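Aspartyl-tRNA synthetase 2 (Thermus thermophilus, PDB 1N9W) activates L-aspartate with ATP and transfers it to tRNA(Asp) and, with similar efficiency, to tRNA(Asn). Local coordinates at residues W260-H272 with W307-R319. Numbering follows the deposited sequence.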
ATOM      1  N   TRP B 260     -15.890  18.059  -9.885  1.00 43.05           N
ATOM      2  CA  TRP B 260     -15.353  17.900  -8.537  1.00 44.05           C
ATOM      3  C   TRP B 260     -16.365  18.177  -7.434  1.00 44.86           C
ATOM      4  O   TRP B 260     -17.167  19.105  -7.527  1.00 44.89           O
ATOM      5  CB  TRP B 260     -14.121  18.787  -8.350  1.00 44.48           C
ATOM      6  CG  TRP B 260     -13.056  18.134  -7.512  1.00 44.66           C
ATOM      7  CD1 TRP B 260     -12.532  18.599  -6.341  1.00 44.87           C
ATOM      8  CD2 TRP B 260     -12.377  16.901  -7.793  1.00 43.91           C
ATOM      9  NE1 TRP B 260     -11.579  17.729  -5.869  1.00 45.48           N
ATOM     10  CE2 TRP B 260     -11.475  16.670  -6.730  1.00 44.19           C
ATOM     11  CE3 TRP B 260     -12.474  15.950  -8.817  1.00 43.62           C
ATOM     12  CZ2 TRP B 260     -10.637  15.550  -6.690  1.00 42.33           C
ATOM     13  CZ3 TRP B 260     -11.644  14.834  -8.773  1.00 43.01           C
ATOM     14  CH2 TRP B 260     -10.752  14.637  -7.707  1.00 43.01           C
ATOM     15  N   PRO B 261     -16.338  17.363  -6.365  1.00 45.81           N
ATOM     16  CA  PRO B 261     -17.245  17.489  -5.217  1.00 45.29           C
ATOM     17  C   PRO B 261     -16.984  18.747  -4.402  1.00 45.41           C
ATOM     18  O   PRO B 261     -16.014  19.474  -4.639  1.00 44.11           O
ATOM     19  CB  PRO B 261     -16.947  16.234  -4.394  1.00 44.37           C
ATOM     20  CG  PRO B 261     -16.373  15.281  -5.387  1.00 46.93           C
ATOM     21  CD  PRO B 261     -15.500  16.163  -6.226  1.00 45.93           C
ATOM     22  N   SER B 262     -17.861  18.991  -3.433  1.00 44.68           N
ATOM     23  CA  SER B 262     -17.730  20.135  -2.541  1.00 43.57           C
ATOM     24  C   SER B 262     -16.651  19.781  -1.518  1.00 43.57           C
ATOM     25  O   SER B 262     -16.421  18.606  -1.235  1.00 41.56           O
ATOM     26  CB  SER B 262     -19.067  20.407  -1.842  1.00 43.33           C
ATOM     27  OG  SER B 262     -19.634  19.220  -1.309  1.00 39.77           O
ATOM     28  N   PHE B 263     -15.994  20.793  -0.966  1.00 44.93           N
ATOM     29  CA  PHE B 263     -14.926  20.560  -0.003  1.00 47.15           C
ATOM     30  C   PHE B 263     -15.392  19.783   1.222  1.00 48.90           C
ATOM     31  O   PHE B 263     -16.349  20.172   1.889  1.00 48.33           O
ATOM     32  CB  PHE B 263     -14.315  21.882   0.446  1.00 47.42           C
ATOM     33  CG  PHE B 263     -12.943  21.741   1.019  1.00 47.88           C
ATOM     34  CD1 PHE B 263     -11.856  21.487   0.186  1.00 48.82           C
ATOM     35  CD2 PHE B 263     -12.729  21.850   2.389  1.00 48.75           C
ATOM     36  CE1 PHE B 263     -10.572  21.343   0.706  1.00 48.03           C
ATOM     37  CE2 PHE B 263     -11.447  21.707   2.923  1.00 49.56           C
ATOM     38  CZ  PHE B 263     -10.365  21.454   2.077  1.00 47.79           C
ATOM     39  N   PRO B 264     -14.710  18.668   1.531  1.00 51.00           N
ATOM     40  CA  PRO B 264     -15.013  17.794   2.670  1.00 52.54           C
ATOM     41  C   PRO B 264     -14.656  18.396   4.026  1.00 53.25           C
ATOM     42  O   PRO B 264     -13.822  17.854   4.746  1.00 54.12           O
ATOM     43  CB  PRO B 264     -14.183  16.541   2.384  1.00 52.35           C
ATOM     44  CG  PRO B 264     -14.003  16.568   0.908  1.00 51.84           C
ATOM     45  CD  PRO B 264     -13.734  18.019   0.642  1.00 51.34           C
ATOM     46  N   GLN B 265     -15.279  19.514   4.373  1.00 54.00           N
ATOM     47  CA  GLN B 265     -15.013  20.143   5.659  1.00 54.38           C
ATOM     48  C   GLN B 265     -16.328  20.527   6.323  1.00 54.23           C
ATOM     49  O   GLN B 265     -17.246  21.011   5.661  1.00 53.32           O
ATOM     50  CB  GLN B 265     -14.127  21.371   5.472  1.00 55.72           C
ATOM     51  CG  GLN B 265     -14.045  22.250   6.696  1.00 57.65           C
ATOM     52  CD  GLN B 265     -12.831  23.148   6.674  1.00 60.53           C
ATOM     53  OE1 GLN B 265     -12.546  23.813   5.672  1.00 62.29           O
ATOM     54  NE2 GLN B 265     -12.107  23.183   7.786  1.00 62.11           N
ATOM     55  N   ASP B 266     -16.419  20.303   7.629  1.00 54.45           N
ATOM     56  CA  ASP B 266     -17.638  20.626   8.358  1.00 55.71           C
ATOM     57  C   ASP B 266     -18.821  19.950   7.679  1.00 56.16           C
ATOM     58  O   ASP B 266     -19.858  20.567   7.428  1.00 55.98           O
ATOM     59  CB  ASP B 266     -17.840  22.142   8.396  1.00 57.13           C
ATOM     60  CG  ASP B 266     -16.881  22.829   9.344  1.00 58.04           C
ATOM     61  OD1 ASP B 266     -16.584  24.024   9.137  1.00 60.23           O
ATOM     62  OD2 ASP B 266     -16.430  22.176  10.310  1.00 58.90           O
ATOM     63  N   ILE B 267     -18.646  18.670   7.373  1.00 56.68           N
ATOM     64  CA  ILE B 267     -19.681  17.882   6.722  1.00 56.29           C
ATOM     65  C   ILE B 267     -20.917  17.776   7.600  1.00 57.51           C
ATOM     66  O   ILE B 267     -20.817  17.534   8.805  1.00 56.79           O
ATOM     67  CB  ILE B 267     -19.185  16.465   6.420  1.00 55.92           C
ATOM     68  CG1 ILE B 267     -17.994  16.534   5.460  1.00 55.85           C
ATOM     69  CG2 ILE B 267     -20.315  15.632   5.839  1.00 54.63           C
ATOM     70  CD1 ILE B 267     -17.364  15.194   5.183  1.00 54.57           C
ATOM     71  N   PRO B 268     -22.104  17.959   7.003  1.00 58.33           N
ATOM     72  CA  PRO B 268     -23.396  17.888   7.698  1.00 59.58           C
ATOM     73  C   PRO B 268     -23.620  16.581   8.462  1.00 59.88           C
ATOM     74  O   PRO B 268     -23.540  15.495   7.889  1.00 59.29           O
ATOM     75  CB  PRO B 268     -24.400  18.068   6.563  1.00 59.78           C
ATOM     76  CG  PRO B 268     -23.674  18.992   5.637  1.00 59.73           C
ATOM     77  CD  PRO B 268     -22.288  18.400   5.610  1.00 58.54           C
ATOM     78  N   ARG B 269     -23.900  16.699   9.757  1.00 60.85           N
ATOM     79  CA  ARG B 269     -24.147  15.538  10.609  1.00 62.07           C
ATOM     80  C   ARG B 269     -25.661  15.323  10.692  1.00 62.96           C
ATOM     81  O   ARG B 269     -26.427  16.287  10.712  1.00 63.09           O
ATOM     82  CB  ARG B 269     -23.591  15.782  12.019  1.00 63.05           C
ATOM     83  CG  ARG B 269     -22.120  16.226  12.100  1.00 63.71           C
ATOM     84  CD  ARG B 269     -21.139  15.063  11.976  1.00 64.06           C
ATOM     85  NE  ARG B 269     -19.808  15.376  12.505  1.00 64.21           N
ATOM     86  CZ  ARG B 269     -18.900  16.140  11.897  1.00 64.06           C
ATOM     87  NH1 ARG B 269     -19.158  16.689  10.719  1.00 62.70           N
ATOM     88  NH2 ARG B 269     -17.719  16.350  12.468  1.00 65.04           N
ATOM     89  N   LEU B 270     -26.100  14.072  10.745  1.00 63.24           N
ATOM     90  CA  LEU B 270     -27.526  13.798  10.816  1.00 63.69           C
ATOM     91  C   LEU B 270     -27.806  12.454  11.466  1.00 64.25           C
ATOM     92  O   LEU B 270     -27.399  11.406  10.960  1.00 64.52           O
ATOM     93  CB  LEU B 270     -28.133  13.829   9.413  1.00 64.44           C
ATOM     94  CG  LEU B 270     -29.653  13.987   9.328  1.00 64.31           C
ATOM     95  CD1 LEU B 270     -30.054  15.316   9.946  1.00 64.34           C
ATOM     96  CD2 LEU B 270     -30.097  13.929   7.876  1.00 64.30           C
ATOM     97  N   THR B 271     -28.513  12.492  12.589  1.00 64.33           N
ATOM     98  CA  THR B 271     -28.849  11.282  13.325  1.00 64.75           C
ATOM     99  C   THR B 271     -29.679  10.312  12.493  1.00 65.20           C
ATOM    100  O   THR B 271     -30.543  10.721  11.718  1.00 65.11           O
ATOM    101  CB  THR B 271     -29.639  11.620  14.595  1.00 64.85           C
ATOM    102  OG1 THR B 271     -28.906  12.574  15.370  1.00 63.26           O
ATOM    103  CG2 THR B 271     -29.865  10.366  15.424  1.00 65.46           C
ATOM    104  N   HIS B 272     -29.410   9.023  12.664  1.00 66.52           N
ATOM    105  CA  HIS B 272     -30.136   7.984  11.947  1.00 68.11           C
ATOM    106  C   HIS B 272     -31.624   8.088  12.253  1.00 69.84           C
ATOM    107  O   HIS B 272     -32.458   7.554  11.524  1.00 69.87           O
ATOM    108  CB  HIS B 272     -29.596   6.606  12.345  1.00 68.20           C
ATOM    109  CG  HIS B 272     -30.439   5.459  11.880  1.00 69.11           C
ATOM    110  ND1 HIS B 272     -31.537   5.011  12.583  1.00 69.69           N
ATOM    111  CD2 HIS B 272     -30.342   4.664  10.789  1.00 69.76           C
ATOM    112  CE1 HIS B 272     -32.078   3.987  11.946  1.00 69.94           C
ATOM    113  NE2 HIS B 272     -31.372   3.757  10.854  1.00 70.21           N
ATOM    114  N   TRP B 307     -27.612  21.871   2.173  1.00 61.20           N
ATOM    115  CA  TRP B 307     -26.355  22.543   2.506  1.00 59.66           C
ATOM    116  C   TRP B 307     -25.406  22.661   1.316  1.00 58.10           C
ATOM    117  O   TRP B 307     -24.319  23.228   1.440  1.00 57.61           O
ATOM    118  CB  TRP B 307     -25.633  21.782   3.613  1.00 60.55           C
ATOM    119  CG  TRP B 307     -26.457  21.538   4.822  1.00 61.23           C
ATOM    120  CD1 TRP B 307     -26.697  22.411   5.841  1.00 61.50           C
ATOM    121  CD2 TRP B 307     -27.144  20.327   5.158  1.00 61.20           C
ATOM    122  NE1 TRP B 307     -27.485  21.818   6.797  1.00 62.27           N
ATOM    123  CE2 TRP B 307     -27.774  20.539   6.403  1.00 61.16           C
ATOM    124  CE3 TRP B 307     -27.285  19.083   4.529  1.00 60.54           C
ATOM    125  CZ2 TRP B 307     -28.536  19.549   7.034  1.00 60.85           C
ATOM    126  CZ3 TRP B 307     -28.043  18.098   5.156  1.00 60.28           C
ATOM    127  CH2 TRP B 307     -28.657  18.338   6.398  1.00 60.72           C
ATOM    128  N   GLY B 308     -25.816  22.117   0.174  1.00 56.63           N
ATOM    129  CA  GLY B 308     -24.974  22.160  -1.009  1.00 55.17           C
ATOM    130  C   GLY B 308     -23.719  21.331  -0.789  1.00 54.12           C
ATOM    131  O   GLY B 308     -22.626  21.697  -1.218  1.00 53.06           O
ATOM    132  N   SER B 309     -23.891  20.199  -0.119  1.00 51.97           N
ATOM    133  CA  SER B 309     -22.791  19.303   0.201  1.00 50.53           C
ATOM    134  C   SER B 309     -22.960  17.934  -0.446  1.00 49.46           C
ATOM    135  O   SER B 309     -24.045  17.345  -0.417  1.00 49.54           O
ATOM    136  CB  SER B 309     -22.694  19.154   1.722  1.00 50.84           C
ATOM    137  OG  SER B 309     -21.740  18.185   2.098  1.00 52.14           O
ATOM    138  N   ASP B 310     -21.880  17.432  -1.032  1.00 47.66           N
ATOM    139  CA  ASP B 310     -21.890  16.124  -1.683  1.00 45.30           C
ATOM    140  C   ASP B 310     -21.727  15.034  -0.634  1.00 44.45           C
ATOM    141  O   ASP B 310     -21.913  13.848  -0.918  1.00 44.84           O
ATOM    142  CB  ASP B 310     -20.747  16.047  -2.697  1.00 43.93           C
ATOM    143  CG  ASP B 310     -20.975  16.940  -3.894  1.00 42.36           C
ATOM    144  OD1 ASP B 310     -21.773  16.554  -4.772  1.00 42.38           O
ATOM    145  OD2 ASP B 310     -20.362  18.027  -3.959  1.00 43.44           O
ATOM    146  N   TRP B 311     -21.395  15.452   0.584  1.00 44.07           N
ATOM    147  CA  TRP B 311     -21.169  14.524   1.688  1.00 45.24           C
ATOM    148  C   TRP B 311     -22.207  14.643   2.803  1.00 45.56           C
ATOM    149  O   TRP B 311     -22.755  15.719   3.050  1.00 44.40           O
ATOM    150  CB  TRP B 311     -19.783  14.763   2.284  1.00 44.64           C
ATOM    151  CG  TRP B 311     -18.737  15.105   1.267  1.00 45.19           C
ATOM    152  CD1 TRP B 311     -18.552  16.311   0.656  1.00 44.61           C
ATOM    153  CD2 TRP B 311     -17.735  14.228   0.737  1.00 45.36           C
ATOM    154  NE1 TRP B 311     -17.498  16.241  -0.221  1.00 44.42           N
ATOM    155  CE2 TRP B 311     -16.980  14.978  -0.191  1.00 44.89           C
ATOM    156  CE3 TRP B 311     -17.409  12.883   0.959  1.00 44.14           C
ATOM    157  CZ2 TRP B 311     -15.907  14.423  -0.899  1.00 44.73           C
ATOM    158  CZ3 TRP B 311     -16.344  12.336   0.256  1.00 44.92           C
ATOM    159  CH2 TRP B 311     -15.606  13.106  -0.665  1.00 45.61           C
ATOM    160  N   LEU B 312     -22.452  13.531   3.486  1.00 45.37           N
ATOM    161  CA  LEU B 312     -23.412  13.504   4.578  1.00 48.13           C
ATOM    162  C   LEU B 312     -23.104  12.433   5.620  1.00 48.06           C
ATOM    163  O   LEU B 312     -23.072  11.244   5.310  1.00 47.60           O
ATOM    164  CB  LEU B 312     -24.824  13.274   4.031  1.00 49.36           C
ATOM    165  CG  LEU B 312     -25.938  13.064   5.062  1.00 50.07           C
ATOM    166  CD1 LEU B 312     -26.147  14.332   5.884  1.00 50.38           C
ATOM    167  CD2 LEU B 312     -27.223  12.677   4.340  1.00 50.30           C
ATOM    168  N   PHE B 313     -22.877  12.858   6.857  1.00 49.20           N
ATOM    169  CA  PHE B 313     -22.597  11.927   7.936  1.00 49.94           C
ATOM    170  C   PHE B 313     -23.892  11.504   8.619  1.00 51.64           C
ATOM    171  O   PHE B 313     -24.673  12.345   9.063  1.00 50.98           O
ATOM    172  CB  PHE B 313     -21.667  12.568   8.973  1.00 49.79           C
ATOM    173  CG  PHE B 313     -20.201  12.328   8.723  1.00 49.66           C
ATOM    174  CD1 PHE B 313     -19.701  11.031   8.616  1.00 49.34           C
ATOM    175  CD2 PHE B 313     -19.311  13.400   8.641  1.00 48.48           C
ATOM    176  CE1 PHE B 313     -18.340  10.802   8.431  1.00 49.23           C
ATOM    177  CE2 PHE B 313     -17.948  13.183   8.456  1.00 48.67           C
ATOM    178  CZ  PHE B 313     -17.460  11.882   8.352  1.00 49.04           C
ATOM    179  N   VAL B 314     -24.122  10.194   8.685  1.00 53.46           N
ATOM    180  CA  VAL B 314     -25.304   9.647   9.345  1.00 54.72           C
ATOM    181  C   VAL B 314     -24.804   9.089  10.676  1.00 56.24           C
ATOM    182  O   VAL B 314     -24.122   8.065  10.713  1.00 56.20           O
ATOM    183  CB  VAL B 314     -25.943   8.504   8.524  1.00 55.11           C
ATOM    184  CG1 VAL B 314     -27.205   8.009   9.211  1.00 53.87           C
ATOM    185  CG2 VAL B 314     -26.270   8.991   7.127  1.00 56.08           C
ATOM    186  N   THR B 315     -25.155   9.768  11.765  1.00 57.49           N
ATOM    187  CA  THR B 315     -24.713   9.381  13.099  1.00 58.80           C
ATOM    188  C   THR B 315     -25.754   8.687  13.969  1.00 59.97           C
ATOM    189  O   THR B 315     -26.938   8.661  13.645  1.00 60.02           O
ATOM    190  CB  THR B 315     -24.220  10.603  13.876  1.00 58.94           C
ATOM    191  OG1 THR B 315     -25.290  11.545  13.983  1.00 58.32           O
ATOM    192  CG2 THR B 315     -23.046  11.258  13.158  1.00 57.75           C
ATOM    193  N   ARG B 316     -25.282   8.140  15.088  1.00 61.83           N
ATOM    194  CA  ARG B 316     -26.110   7.440  16.072  1.00 63.53           C
ATOM    195  C   ARG B 316     -27.051   6.388  15.496  1.00 64.57           C
ATOM    196  O   ARG B 316     -28.233   6.649  15.289  1.00 65.02           O
ATOM    197  CB  ARG B 316     -26.924   8.449  16.890  1.00 63.40           C
ATOM    198  CG  ARG B 316     -26.095   9.373  17.774  1.00 65.18           C
ATOM    199  CD  ARG B 316     -25.337   8.609  18.852  1.00 66.63           C
ATOM    200  NE  ARG B 316     -24.558   9.499  19.708  1.00 68.96           N
ATOM    201  CZ  ARG B 316     -25.087  10.428  20.501  1.00 70.82           C
ATOM    202  NH1 ARG B 316     -26.404  10.589  20.554  1.00 71.82           N
ATOM    203  NH2 ARG B 316     -24.298  11.200  21.238  1.00 70.98           N
ATOM    204  N   TYR B 317     -26.524   5.192  15.253  1.00 65.50           N
ATOM    205  CA  TYR B 317     -27.326   4.093  14.727  1.00 66.08           C
ATOM    206  C   TYR B 317     -27.840   3.235  15.882  1.00 67.69           C
ATOM    207  O   TYR B 317     -27.219   3.181  16.943  1.00 68.22           O
ATOM    208  CB  TYR B 317     -26.494   3.218  13.787  1.00 64.55           C
ATOM    209  CG  TYR B 317     -26.371   3.736  12.370  1.00 63.00           C
ATOM    210  CD1 TYR B 317     -25.692   4.922  12.089  1.00 62.18           C
ATOM    211  CD2 TYR B 317     -26.931   3.030  11.306  1.00 62.28           C
ATOM    212  CE1 TYR B 317     -25.575   5.390  10.782  1.00 61.52           C
ATOM    213  CE2 TYR B 317     -26.821   3.490   9.998  1.00 61.27           C
ATOM    214  CZ  TYR B 317     -26.143   4.670   9.742  1.00 60.55           C
ATOM    215  OH  TYR B 317     -26.037   5.133   8.453  1.00 59.04           O
ATOM    216  N   PRO B 318     -28.990   2.562  15.692  1.00 69.08           N
ATOM    217  CA  PRO B 318     -29.579   1.701  16.727  1.00 69.51           C
ATOM    218  C   PRO B 318     -28.648   0.534  17.062  1.00 69.76           C
ATOM    219  O   PRO B 318     -28.095  -0.098  16.165  1.00 69.85           O
ATOM    220  CB  PRO B 318     -30.876   1.221  16.078  1.00 68.93           C
ATOM    221  CG  PRO B 318     -31.251   2.370  15.203  1.00 69.19           C
ATOM    222  CD  PRO B 318     -29.930   2.736  14.569  1.00 69.66           C
ATOM    223  N   ARG B 319     -28.479   0.244  18.346  1.00 70.16           N
ATOM    224  CA  ARG B 319     -27.610  -0.849  18.746  1.00 71.16           C
ATOM    225  C   ARG B 319     -27.905  -2.136  17.988  1.00 71.33           C
ATOM    226  O   ARG B 319     -27.001  -2.929  17.715  1.00 71.57           O
ATOM    227  CB  ARG B 319     -27.730  -1.121  20.243  1.00 71.87           C
ATOM    228  CG  ARG B 319     -27.099  -0.074  21.133  1.00 73.75           C
ATOM    229  CD  ARG B 319     -26.971  -0.626  22.539  1.00 75.08           C
ATOM    230  NE  ARG B 319     -26.247  -1.896  22.535  1.00 77.03           N
ATOM    231  CZ  ARG B 319     -26.126  -2.698  23.590  1.00 77.56           C
ATOM    232  NH1 ARG B 319     -26.684  -2.366  24.746  1.00 77.58           N
ATOM    233  NH2 ARG B 319     -25.445  -3.831  23.491  1.00 77.52           N
TER
HETATM  234  O   HOH W   1     -19.167  19.606   1.335  1.00 39.16           O
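Trp-311 points its indole N-H at the backbone of Ser-262: NE1 donates to Ser-262 O at 2.8 Å, with the oxygen near the ring plane, while Pro-264 lies over one indole face, its CG 3.4 Å from CZ2 of Trp-311. Ile-267 packs against CB of the same tryptophan. A leucine in place of Trp-311 would probably leave Ser-262 O without its indole donor and open a gap under the Pro-264 ring. Ser-262 is gripped further by Asp-310, whose OD2 accepts from Ser-262 N (2.7 Å) and whose own N donates to Ser-262 OG, an almost straight bond (167°). With chi1 at 48°, OG sits between backbone N and carbonyl carbon, where it also receives a water shared with Phe-263 O and Ser-309 OG. Pro-268 CB then rides over the six-membered ring of Trp-307, and parallel pairing follows: Phe-313 N to Pro-268 O (2.9 Å), Thr-315 N to Leu-270 O (2.9 Å). Past the strands, Pro-318 CD lies over a face of the His-272 ring. Strand 269-271 is the outermost on this side of the class II synthetase sheet; strand 311-315 separates it from strand 336-341, where Phe-341 stacks on Trp-311, while helix 227-248 supplies Glu-228 and Glu-235 to Arg-269.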